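Local coordinates for SAM-dependent methyltransferase (Geobacter sulfurreducens, PDB 5BP7), which binds S-adenosyl-L-homocysteine, the by-product of methyl transfer, and probably acts as a methyltransferase, at residues Tyr202-Asp216 against Thr257-Arg271. Numbering follows the deposited sequence.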
# COMPACT_ATOMS: atom_id res chain seq x y z
N TYR A 202 -13.84 15.56 4.50
CA TYR A 202 -14.23 14.33 3.82
C TYR A 202 -15.18 13.48 4.66
O TYR A 202 -15.03 13.35 5.87
CB TYR A 202 -12.98 13.52 3.42
CG TYR A 202 -12.17 14.26 2.41
CD1 TYR A 202 -11.28 15.27 2.79
CD2 TYR A 202 -12.36 14.03 1.04
CE1 TYR A 202 -10.58 16.00 1.85
CE2 TYR A 202 -11.67 14.76 0.09
CZ TYR A 202 -10.78 15.74 0.51
OH TYR A 202 -10.11 16.43 -0.41
N ASP A 203 -16.16 12.88 3.99
CA ASP A 203 -16.94 11.78 4.57
C ASP A 203 -16.16 10.49 4.41
O ASP A 203 -15.62 10.22 3.34
CB ASP A 203 -18.26 11.63 3.83
CG ASP A 203 -19.25 12.70 4.20
OD1 ASP A 203 -19.22 13.15 5.37
OD2 ASP A 203 -20.10 13.05 3.35
N VAL A 204 -16.11 9.67 5.46
CA VAL A 204 -15.66 8.29 5.33
C VAL A 204 -16.86 7.49 4.84
O VAL A 204 -17.85 7.39 5.55
CB VAL A 204 -15.14 7.70 6.66
CG1 VAL A 204 -14.68 6.26 6.46
CG2 VAL A 204 -13.98 8.52 7.18
N VAL A 205 -16.76 6.95 3.63
CA VAL A 205 -17.88 6.20 3.01
C VAL A 205 -17.71 4.68 2.95
O VAL A 205 -18.67 3.96 2.68
CB VAL A 205 -18.22 6.73 1.60
CG1 VAL A 205 -18.69 8.18 1.68
CG2 VAL A 205 -17.06 6.60 0.61
N GLU A 206 -16.50 4.19 3.20
CA GLU A 206 -16.24 2.75 3.34
C GLU A 206 -14.86 2.53 3.95
O GLU A 206 -14.05 3.45 4.01
CB GLU A 206 -16.35 2.01 1.99
CG GLU A 206 -17.60 1.14 1.82
CD GLU A 206 -17.55 -0.17 2.62
OE1 GLU A 206 -16.61 -0.39 3.43
OE2 GLU A 206 -18.46 -1.00 2.43
N MSE A 207 -14.63 1.32 4.45
CA MSE A 207 -13.33 0.96 5.02
C MSE A 207 -13.14 -0.53 5.13
O MSE A 207 -14.06 -1.28 5.45
CB MSE A 207 -12.99 1.62 6.37
CG MSE A 207 -13.87 1.21 7.53
SE MSE A 207 -13.31 2.12 9.20
CE MSE A 207 -14.42 1.05 10.42
N VAL A 208 -11.92 -0.95 4.83
CA VAL A 208 -11.50 -2.33 5.03
C VAL A 208 -10.21 -2.28 5.82
O VAL A 208 -9.25 -1.65 5.40
CB VAL A 208 -11.30 -3.07 3.68
CG1 VAL A 208 -10.90 -4.50 3.90
CG2 VAL A 208 -12.59 -3.06 2.87
N LEU A 209 -10.22 -2.88 7.00
CA LEU A 209 -9.08 -2.85 7.92
C LEU A 209 -8.38 -4.19 7.92
O LEU A 209 -9.02 -5.24 7.88
CB LEU A 209 -9.52 -2.50 9.33
CG LEU A 209 -10.36 -1.23 9.44
CD1 LEU A 209 -10.69 -0.95 10.90
CD2 LEU A 209 -9.68 -0.03 8.81
N ALA A 210 -7.06 -4.14 8.00
CA ALA A 210 -6.26 -5.35 8.16
C ALA A 210 -6.59 -6.02 9.47
O ALA A 210 -6.99 -5.38 10.44
CB ALA A 210 -4.78 -5.00 8.15
N ASP A 211 -6.39 -7.32 9.52
CA ASP A 211 -6.29 -7.99 10.82
C ASP A 211 -4.87 -8.52 10.98
O ASP A 211 -4.03 -8.37 10.10
CB ASP A 211 -7.38 -9.07 11.00
CG ASP A 211 -7.24 -10.23 10.04
OD1 ASP A 211 -6.21 -10.36 9.34
OD2 ASP A 211 -8.20 -11.04 9.99
N GLN A 212 -4.61 -9.17 12.10
CA GLN A 212 -3.26 -9.68 12.36
C GLN A 212 -2.79 -10.72 11.34
O GLN A 212 -1.59 -10.81 11.07
CB GLN A 212 -3.16 -10.18 13.79
CG GLN A 212 -3.33 -9.04 14.80
CD GLN A 212 -3.39 -9.53 16.23
OE1 GLN A 212 -4.08 -10.49 16.52
NE2 GLN A 212 -2.63 -8.90 17.13
N ASP A 213 -3.72 -11.51 10.80
CA ASP A 213 -3.41 -12.49 9.75
C ASP A 213 -2.90 -11.83 8.46
O ASP A 213 -2.02 -12.37 7.78
CB ASP A 213 -4.63 -13.35 9.40
CG ASP A 213 -5.00 -14.35 10.51
OD1 ASP A 213 -4.10 -14.87 11.24
OD2 ASP A 213 -6.21 -14.65 10.64
N GLY A 214 -3.44 -10.64 8.16
CA GLY A 214 -2.95 -9.86 7.04
C GLY A 214 -1.53 -9.33 7.25
O GLY A 214 -0.70 -9.36 6.34
N TRP A 215 -1.26 -8.84 8.45
CA TRP A 215 0.09 -8.49 8.84
C TRP A 215 1.05 -9.68 8.74
O TRP A 215 2.16 -9.56 8.24
CB TRP A 215 0.12 -7.92 10.26
CG TRP A 215 -0.12 -6.50 10.35
CD1 TRP A 215 -1.25 -5.88 10.85
CD2 TRP A 215 0.78 -5.48 9.99
NE1 TRP A 215 -1.10 -4.50 10.78
CE2 TRP A 215 0.14 -4.24 10.26
CE3 TRP A 215 2.07 -5.48 9.45
CZ2 TRP A 215 0.75 -3.03 10.02
CZ3 TRP A 215 2.69 -4.26 9.20
CH2 TRP A 215 2.02 -3.05 9.47
N ASP A 216 0.59 -10.84 9.19
CA ASP A 216 1.39 -12.06 9.09
C ASP A 216 1.78 -12.33 7.64
O ASP A 216 2.93 -12.65 7.36
CB ASP A 216 0.66 -13.27 9.67
CG ASP A 216 0.55 -13.24 11.19
OD1 ASP A 216 1.19 -12.39 11.86
OD2 ASP A 216 -0.22 -14.09 11.75
N THR A 257 4.94 -4.69 16.20
CA THR A 257 3.98 -4.43 15.12
C THR A 257 2.67 -5.19 15.28
O THR A 257 1.60 -4.59 15.32
CB THR A 257 4.58 -4.79 13.77
OG1 THR A 257 5.79 -4.04 13.59
CG2 THR A 257 3.63 -4.48 12.64
N ARG A 258 2.77 -6.49 15.49
CA ARG A 258 1.58 -7.34 15.50
C ARG A 258 0.58 -6.91 16.56
O ARG A 258 -0.63 -6.94 16.31
CB ARG A 258 1.96 -8.81 15.68
CG ARG A 258 0.86 -9.77 15.25
CD ARG A 258 1.36 -11.22 15.26
NE ARG A 258 0.44 -12.09 14.53
CZ ARG A 258 -0.71 -12.58 15.01
NH1 ARG A 258 -1.08 -12.34 16.25
NH2 ARG A 258 -1.49 -13.32 14.21
N GLU A 259 1.08 -6.52 17.73
CA GLU A 259 0.23 -6.10 18.84
C GLU A 259 -0.23 -4.64 18.79
O GLU A 259 -1.35 -4.34 19.18
CB GLU A 259 0.92 -6.39 20.17
CG GLU A 259 0.95 -7.89 20.49
CD GLU A 259 -0.45 -8.45 20.75
OE1 GLU A 259 -0.99 -8.13 21.83
OE2 GLU A 259 -1.03 -9.14 19.85
N TYR A 260 0.61 -3.74 18.31
CA TYR A 260 0.37 -2.29 18.46
C TYR A 260 -0.13 -1.59 17.21
O TYR A 260 -0.85 -0.60 17.31
CB TYR A 260 1.64 -1.58 18.97
CG TYR A 260 1.90 -1.84 20.44
CD1 TYR A 260 1.26 -1.08 21.42
CD2 TYR A 260 2.76 -2.85 20.84
CE1 TYR A 260 1.48 -1.31 22.77
CE2 TYR A 260 2.99 -3.10 22.19
CZ TYR A 260 2.35 -2.33 23.15
OH TYR A 260 2.55 -2.56 24.51
N LEU A 261 0.27 -2.08 16.04
CA LEU A 261 0.04 -1.38 14.79
C LEU A 261 -1.11 -1.96 13.98
O LEU A 261 -1.09 -3.13 13.58
CB LEU A 261 1.34 -1.33 13.96
CG LEU A 261 1.46 -0.23 12.91
CD1 LEU A 261 1.23 1.17 13.45
CD2 LEU A 261 2.83 -0.32 12.24
N GLY A 262 -2.12 -1.14 13.76
CA GLY A 262 -3.20 -1.45 12.82
C GLY A 262 -2.88 -0.91 11.42
O GLY A 262 -1.93 -0.15 11.22
N TRP A 263 -3.68 -1.32 10.43
CA TRP A 263 -3.59 -0.78 9.09
C TRP A 263 -4.94 -0.88 8.40
O TRP A 263 -5.68 -1.85 8.60
CB TRP A 263 -2.53 -1.51 8.29
CG TRP A 263 -2.12 -0.84 7.01
CD1 TRP A 263 -1.10 0.05 6.85
CD2 TRP A 263 -2.68 -1.03 5.73
NE1 TRP A 263 -1.00 0.43 5.55
CE2 TRP A 263 -1.97 -0.22 4.83
CE3 TRP A 263 -3.73 -1.80 5.25
CZ2 TRP A 263 -2.25 -0.15 3.47
CZ3 TRP A 263 -4.02 -1.73 3.88
CH2 TRP A 263 -3.28 -0.92 3.02
N GLY A 264 -5.26 0.10 7.58
CA GLY A 264 -6.51 0.04 6.83
C GLY A 264 -6.54 0.87 5.57
O GLY A 264 -5.71 1.75 5.37
N VAL A 265 -7.54 0.57 4.75
CA VAL A 265 -7.87 1.35 3.58
C VAL A 265 -9.22 2.03 3.85
O VAL A 265 -10.21 1.39 4.19
CB VAL A 265 -7.93 0.52 2.29
CG1 VAL A 265 -8.04 1.42 1.08
CG2 VAL A 265 -6.68 -0.33 2.15
N PHE A 266 -9.23 3.34 3.64
CA PHE A 266 -10.35 4.21 3.97
C PHE A 266 -10.84 4.88 2.69
O PHE A 266 -10.04 5.47 1.95
CB PHE A 266 -9.90 5.27 4.98
CG PHE A 266 -9.36 4.68 6.24
CD1 PHE A 266 -10.22 4.31 7.26
CD2 PHE A 266 -8.01 4.41 6.36
CE1 PHE A 266 -9.73 3.70 8.40
CE2 PHE A 266 -7.51 3.81 7.50
CZ PHE A 266 -8.37 3.45 8.52
N ALA A 267 -12.13 4.74 2.42
CA ALA A 267 -12.75 5.34 1.25
C ALA A 267 -13.41 6.68 1.66
O ALA A 267 -14.21 6.73 2.58
CB ALA A 267 -13.77 4.39 0.64
N LEU A 268 -13.04 7.73 0.94
CA LEU A 268 -13.40 9.11 1.29
C LEU A 268 -14.06 9.82 0.12
O LEU A 268 -13.68 9.59 -1.04
CB LEU A 268 -12.14 9.90 1.66
CG LEU A 268 -11.22 9.32 2.73
CD1 LEU A 268 -10.03 10.25 2.92
CD2 LEU A 268 -11.94 9.13 4.05
N MSE A 269 -15.05 10.65 0.41
CA MSE A 269 -15.65 11.53 -0.60
C MSE A 269 -15.74 12.94 -0.03
O MSE A 269 -16.23 13.12 1.09
CB MSE A 269 -17.03 11.02 -1.01
CG MSE A 269 -16.95 9.69 -1.74
SE MSE A 269 -18.75 9.03 -2.19
CE MSE A 269 -19.34 10.45 -3.39
N PRO A 270 -15.28 13.95 -0.76
CA PRO A 270 -15.34 15.32 -0.23
C PRO A 270 -16.76 15.76 0.09
O PRO A 270 -17.69 15.43 -0.65
CB PRO A 270 -14.75 16.17 -1.35
CG PRO A 270 -14.91 15.37 -2.59
CD PRO A 270 -14.83 13.94 -2.16
N ARG A 271 -16.91 16.44 1.23
CA ARG A 271 -18.22 16.95 1.69
C ARG A 271 -18.71 18.06 0.80
O ARG A 271 -17.89 18.80 0.26
CB ARG A 271 -18.16 17.51 3.12
CG ARG A 271 -18.73 16.58 4.18
CD ARG A 271 -17.99 16.70 5.53
NE ARG A 271 -17.97 15.40 6.21
CZ ARG A 271 -17.73 15.20 7.50
NH1 ARG A 271 -17.48 16.21 8.33
NH2 ARG A 271 -17.76 13.96 7.98
OXT ARG A 271 -19.93 18.25 0.63
O HOH W 1 -5.76 -3.15 11.76
O HOH W 2 -4.23 -14.80 13.97
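W215 and T257 pack tightly where helices 212-232 and 239-260 meet: methyl CG2 of T257, turned away from the backbone N to face the indole, lies over the six-membered ring of W215 in a CH-pi contact, 3.7 Å from the centroid. The broad indole also brings W215 CZ2 to 4.0 Å from W263 CB, while the W263 side chain touches N41, which binds S-adenosyl-L-homocysteine. Beyond, G264, lacking a side chain, lets L209 CD2 lie 3.7 Å from G264 CA and reach the F266 ring, which helix 190-199 covers. Strands 202-209 and 261-270, joined through the two helices, form the antiparallel edge pair of the class I Rossmann-like methyltransferase sheet (order 3-2-1-4-5-7-6); 261-270 also runs antiparallel to 157-166. A classic bulge interrupts the pair: V205 N donates to A267 O at 2.8 Å and E206 N adds a weak bond, around a small alanine. Polar and charged groups take over toward solvent. R258, long and extended, forms a two-nitrogen salt bridge with D216, NE to OD1 at 2.8 Å on the syn lone pair and NH2 to OD2; Y253 also bonds OD1. Q212 lays CB over that guanidinium and gives NE2 to R258 O at 2.9 Å. At the looser C-terminal end, exposed R271 reaches D203 in a salt bridge, R271 NE meeting D203 OD1 at 2.7 Å from above the carboxylate plane.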